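Local coordinates for protein type-2Ba cytolytic delta-endotoxin (Bacillus thuringiensis serovar israelensis, PDB 2RCI) that probably kills the larvae of dipteran insects by making pores in the epithelial cell membrane of the midgut, at residues A[74-86]-A[99-111]. Numbering follows the deposited sequence. Where two conformers were deposited one is given.
Sequences VSVMISQIKEIIR and WNSVVSAITNTFT
Ile78, Ile106 and Phe110 interlock as knobs into holes between segments 74-86 and 99-111, of helices 74-89 and 96-110, a hairpin of two helices forming one of the layers that flank the sheet in the alpha/beta fold of the Cyt toxins. Their segment axes approach to 9.7 Å and run roughly antiparallel, at 133°. The pair illustrates how two helices can share an apolar seam on the side that faces a sheet and turn to mixed contacts toward solvent.

The tight part is largely apolar. Ile106 enters among Ile78, Ile81, Lys82 and Ile85, and its CD1 touches CD1 of Ile85 at 3.5 Å. In return, Ile78 settles between Val103, Ile106, Thr107 and Phe110, its CD1 against Thr107 OG1, a polar atom hydrogen-bonded to Val103 O. The Phe110 ring is held on both faces: Thr109 CG2 sits over the centre of one, while Met77 CE lies on the opposite face, 3.6 Å from the ring centroid. The bend at chi3 (54°) turns CE onto the ring, while SD also lies over this face, a Met-aromatic contact, and Ile81 CD1 meets the ring edge at CZ, 3.6 Å away. On the sheet side, Tyr180 and Val182 of strand 177-192 touch Met77, and Ile160 of strand 150-162 touches Phe110.

Toward solvent the partners are long and partly polar. Lys82, extended throughout, lays its aliphatic chain along Val103, CD to CG2 3.6 Å, and brings CE near Trp99. Farther out, the exposed Arg86 stacks its guanidinium over one indole face, planes 24° apart, in a cation-pi contact. Its NE and NH2 hold Glu83 OE1 and OE2 side-on in a salt bridge, which probably limits guanidinium rotation above the ring. Trp99 NE1 donates a hydrogen bond to Ile93 O, in the turn joining the two helices.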
loop_
_atom_site.group_PDB
_atom_site.type_symbol
_atom_site.label_atom_id
_atom_site.label_comp_id
_atom_site.label_asym_id
_atom_site.label_seq_id
_atom_site.Cartn_x
_atom_site.Cartn_y
_atom_site.Cartn_z
ATOM N N VAL A 74 13.782 -9.797 5.418
ATOM C CA VAL A 74 12.436 -9.423 4.981
ATOM C C VAL A 74 11.579 -9.037 6.210
ATOM O O VAL A 74 10.903 -8.020 6.187
ATOM C CB VAL A 74 11.786 -10.503 4.068
ATOM C CG1 VAL A 74 10.256 -10.244 3.866
ATOM C CG2 VAL A 74 12.473 -10.537 2.696
ATOM N N SER A 75 11.588 -9.854 7.273
ATOM C CA SER A 75 10.839 -9.484 8.500
ATOM C C SER A 75 11.161 -8.094 9.060
ATOM O O SER A 75 10.270 -7.362 9.473
ATOM C CB SER A 75 11.111 -10.524 9.598
ATOM O OG SER A 75 12.493 -10.499 9.951
ATOM N N VAL A 76 12.446 -7.739 9.081
ATOM C CA VAL A 76 12.908 -6.437 9.605
ATOM C C VAL A 76 12.394 -5.308 8.700
ATOM O O VAL A 76 11.955 -4.252 9.174
ATOM C CB VAL A 76 14.443 -6.448 9.762
ATOM C CG1 VAL A 76 14.984 -5.089 10.181
ATOM C CG2 VAL A 76 14.822 -7.543 10.800
ATOM N N MET A 77 12.424 -5.558 7.395
ATOM C CA MET A 77 11.872 -4.611 6.425
ATOM C C MET A 77 10.379 -4.365 6.648
ATOM O O MET A 77 9.918 -3.216 6.640
ATOM C CB MET A 77 12.097 -5.097 4.994
ATOM C CG MET A 77 11.531 -4.135 3.968
ATOM S SD MET A 77 12.150 -4.469 2.315
ATOM C CE MET A 77 11.758 -6.206 2.079
ATOM N N ILE A 78 9.640 -5.452 6.854
ATOM C CA ILE A 78 8.189 -5.395 7.113
ATOM C C ILE A 78 7.903 -4.566 8.366
ATOM O O ILE A 78 6.975 -3.741 8.358
ATOM C CB ILE A 78 7.593 -6.835 7.213
ATOM C CG1 ILE A 78 7.569 -7.494 5.817
ATOM C CG2 ILE A 78 6.170 -6.808 7.833
ATOM C CD1 ILE A 78 7.335 -9.030 5.858
ATOM N N SER A 79 8.668 -4.809 9.435
ATOM C CA SER A 79 8.536 -4.038 10.695
ATOM C C SER A 79 8.787 -2.539 10.483
ATOM O O SER A 79 8.041 -1.697 11.011
ATOM C CB SER A 79 9.482 -4.563 11.765
ATOM O OG SER A 79 9.180 -5.917 12.062
ATOM N N GLN A 80 9.856 -2.225 9.741
ATOM C CA GLN A 80 10.148 -0.843 9.372
ATOM C C GLN A 80 8.998 -0.197 8.611
ATOM O O GLN A 80 8.600 0.926 8.937
ATOM C CB GLN A 80 11.469 -0.725 8.588
ATOM C CG GLN A 80 12.680 -0.870 9.512
ATOM C CD GLN A 80 14.035 -0.674 8.814
ATOM O OE1 GLN A 80 15.055 -1.191 9.280
ATOM N NE2 GLN A 80 14.049 0.065 7.722
ATOM N N ILE A 81 8.438 -0.912 7.642
ATOM C CA ILE A 81 7.349 -0.329 6.815
ATOM C C ILE A 81 6.064 -0.163 7.644
ATOM O O ILE A 81 5.354 0.816 7.480
ATOM C CB ILE A 81 7.160 -1.133 5.521
ATOM C CG1 ILE A 81 8.374 -0.855 4.614
ATOM C CG2 ILE A 81 5.830 -0.808 4.825
ATOM C CD1 ILE A 81 8.533 -1.793 3.442
ATOM N N LYS A 82 5.807 -1.086 8.579
ATOM C CA LYS A 82 4.686 -0.906 9.515
ATOM C C LYS A 82 4.817 0.420 10.274
ATOM O O LYS A 82 3.851 1.162 10.434
ATOM C CB LYS A 82 4.622 -2.057 10.526
ATOM C CG LYS A 82 3.423 -1.983 11.501
ATOM C CD LYS A 82 3.594 -2.917 12.686
ATOM C CE LYS A 82 2.273 -2.956 13.538
ATOM N NZ LYS A 82 2.442 -3.780 14.774
ATOM N N GLU A 83 6.023 0.724 10.731
ATOM C CA GLU A 83 6.236 1.962 11.470
ATOM C C GLU A 83 6.057 3.180 10.561
ATOM O O GLU A 83 5.526 4.204 10.991
ATOM C CB GLU A 83 7.604 1.980 12.167
ATOM C CG GLU A 83 7.688 0.970 13.353
ATOM C CD GLU A 83 6.460 1.011 14.291
ATOM O OE1 GLU A 83 6.136 2.098 14.811
ATOM O OE2 GLU A 83 5.807 -0.033 14.487
ATOM N N ILE A 84 6.468 3.045 9.303
ATOM C CA ILE A 84 6.287 4.161 8.359
ATOM C C ILE A 84 4.778 4.404 8.137
ATOM O O ILE A 84 4.315 5.553 8.176
ATOM C CB ILE A 84 6.999 3.918 7.027
ATOM C CG1 ILE A 84 8.510 3.931 7.239
ATOM C CG2 ILE A 84 6.642 5.022 5.995
ATOM C CD1 ILE A 84 9.303 3.391 6.036
ATOM N N ILE A 85 4.031 3.319 7.946
ATOM C CA ILE A 85 2.575 3.410 7.795
ATOM C C ILE A 85 1.922 4.053 9.024
ATOM O O ILE A 85 1.049 4.920 8.884
ATOM C CB ILE A 85 1.947 2.054 7.414
ATOM C CG1 ILE A 85 2.442 1.642 5.999
ATOM C CG2 ILE A 85 0.394 2.134 7.492
ATOM C CD1 ILE A 85 2.084 0.243 5.598
ATOM N N ARG A 86 2.337 3.641 10.227
ATOM C CA ARG A 86 1.902 4.320 11.460
ATOM C C ARG A 86 2.057 5.865 11.351
ATOM O O ARG A 86 1.114 6.623 11.642
ATOM C CB ARG A 86 2.650 3.782 12.683
ATOM C CG ARG A 86 2.020 4.222 14.049
ATOM C CD ARG A 86 2.771 3.632 15.226
ATOM N NE ARG A 86 3.137 2.223 15.064
ATOM C CZ ARG A 86 2.402 1.191 15.475
ATOM N NH1 ARG A 86 1.226 1.392 16.071
ATOM N NH2 ARG A 86 2.838 -0.046 15.275
ATOM N N TRP A 99 -4.243 -3.382 12.764
ATOM C CA TRP A 99 -2.797 -3.501 12.529
ATOM C C TRP A 99 -2.412 -4.900 11.967
ATOM O O TRP A 99 -1.455 -5.010 11.196
ATOM C CB TRP A 99 -1.996 -3.048 13.741
ATOM C CG TRP A 99 -1.973 -1.574 13.811
ATOM C CD1 TRP A 99 -2.677 -0.758 14.664
ATOM C CD2 TRP A 99 -1.250 -0.722 12.930
ATOM N NE1 TRP A 99 -2.396 0.572 14.373
ATOM C CE2 TRP A 99 -1.536 0.611 13.298
ATOM C CE3 TRP A 99 -0.374 -0.965 11.848
ATOM C CZ2 TRP A 99 -0.979 1.714 12.626
ATOM C CZ3 TRP A 99 0.162 0.132 11.164
ATOM C CH2 TRP A 99 -0.135 1.459 11.567
ATOM N N ASN A 100 -3.167 -5.948 12.340
ATOM C CA ASN A 100 -3.024 -7.270 11.731
ATOM C C ASN A 100 -3.272 -7.248 10.210
ATOM O O ASN A 100 -2.499 -7.854 9.427
ATOM C CB ASN A 100 -3.971 -8.277 12.397
ATOM C CG ASN A 100 -3.371 -9.660 12.508
ATOM O OD1 ASN A 100 -3.963 -10.633 12.057
ATOM N ND2 ASN A 100 -2.199 -9.754 13.117
ATOM N N SER A 101 -4.353 -6.580 9.811
ATOM C CA SER A 101 -4.684 -6.349 8.401
ATOM C C SER A 101 -3.545 -5.652 7.684
ATOM O O SER A 101 -3.135 -6.061 6.577
ATOM C CB SER A 101 -5.979 -5.527 8.264
ATOM O OG SER A 101 -7.095 -6.343 8.564
ATOM N N VAL A 102 -3.005 -4.621 8.321
ATOM C CA VAL A 102 -1.896 -3.868 7.712
ATOM C C VAL A 102 -0.666 -4.769 7.534
ATOM O O VAL A 102 -0.087 -4.847 6.441
ATOM C CB VAL A 102 -1.515 -2.606 8.535
ATOM C CG1 VAL A 102 -0.298 -1.934 7.908
ATOM C CG2 VAL A 102 -2.685 -1.620 8.667
ATOM N N VAL A 103 -0.275 -5.465 8.599
ATOM C CA VAL A 103 0.962 -6.266 8.567
ATOM C C VAL A 103 0.848 -7.436 7.592
ATOM O O VAL A 103 1.819 -7.759 6.897
ATOM C CB VAL A 103 1.410 -6.693 9.988
ATOM C CG1 VAL A 103 2.557 -7.746 9.936
ATOM C CG2 VAL A 103 1.884 -5.414 10.776
ATOM N N SER A 104 -0.335 -8.068 7.528
ATOM C CA SER A 104 -0.574 -9.127 6.539
ATOM C C SER A 104 -0.392 -8.581 5.119
ATOM O O SER A 104 0.221 -9.232 4.245
ATOM C CB SER A 104 -1.985 -9.713 6.694
ATOM O OG SER A 104 -2.240 -10.664 5.677
ATOM N N ALA A 105 -0.960 -7.412 4.872
ATOM C CA ALA A 105 -0.826 -6.754 3.548
ATOM C C ALA A 105 0.632 -6.409 3.222
ATOM O O ALA A 105 1.068 -6.658 2.092
ATOM C CB ALA A 105 -1.722 -5.526 3.439
ATOM N N ILE A 106 1.384 -5.862 4.185
ATOM C CA ILE A 106 2.826 -5.597 3.967
ATOM C C ILE A 106 3.591 -6.916 3.712
ATOM O O ILE A 106 4.435 -6.989 2.817
ATOM C CB ILE A 106 3.485 -4.806 5.109
ATOM C CG1 ILE A 106 2.810 -3.446 5.356
ATOM C CG2 ILE A 106 5.048 -4.630 4.856
ATOM C CD1 ILE A 106 3.253 -2.873 6.753
ATOM N N THR A 107 3.281 -7.963 4.480
ATOM C CA THR A 107 3.927 -9.271 4.298
ATOM C C THR A 107 3.689 -9.844 2.900
ATOM O O THR A 107 4.622 -10.351 2.258
ATOM C CB THR A 107 3.464 -10.259 5.382
ATOM O OG1 THR A 107 3.799 -9.701 6.644
ATOM C CG2 THR A 107 4.162 -11.631 5.217
ATOM N N ASN A 108 2.450 -9.737 2.416
ATOM C CA ASN A 108 2.121 -10.182 1.071
ATOM C C ASN A 108 2.656 -9.287 -0.062
ATOM O O ASN A 108 2.558 -9.648 -1.243
ATOM C CB ASN A 108 0.601 -10.396 0.967
ATOM C CG ASN A 108 0.152 -11.589 1.781
ATOM O OD1 ASN A 108 0.902 -12.527 1.943
ATOM N ND2 ASN A 108 -1.074 -11.549 2.309
ATOM N N THR A 109 3.297 -8.181 0.298
ATOM C CA THR A 109 3.936 -7.295 -0.692
ATOM C C THR A 109 5.289 -7.908 -1.107
ATOM O O THR A 109 5.746 -7.710 -2.227
ATOM C CB THR A 109 4.155 -5.895 -0.083
ATOM O OG1 THR A 109 2.883 -5.282 0.186
ATOM C CG2 THR A 109 5.018 -4.964 -1.007
ATOM N N PHE A 110 5.882 -8.685 -0.191
ATOM C CA PHE A 110 7.258 -9.203 -0.342
ATOM C C PHE A 110 7.328 -10.728 -0.390
ATOM O O PHE A 110 8.339 -11.299 -0.864
ATOM C CB PHE A 110 8.145 -8.699 0.803
ATOM C CG PHE A 110 8.269 -7.222 0.853
ATOM C CD1 PHE A 110 8.975 -6.540 -0.152
ATOM C CD2 PHE A 110 7.632 -6.486 1.868
ATOM C CE1 PHE A 110 9.117 -5.164 -0.121
ATOM C CE2 PHE A 110 7.744 -5.053 1.900
ATOM C CZ PHE A 110 8.508 -4.403 0.907
ATOM N N THR A 111 6.302 -11.391 0.150
ATOM C CA THR A 111 6.286 -12.868 0.275
ATOM C C THR A 111 4.929 -13.409 -0.211
ATOM O O THR A 111 4.037 -12.633 -0.541
ATOM C CB THR A 111 6.577 -13.369 1.754
ATOM O OG1 THR A 111 5.507 -12.980 2.626
ATOM C CG2 THR A 111 7.945 -12.843 2.299
#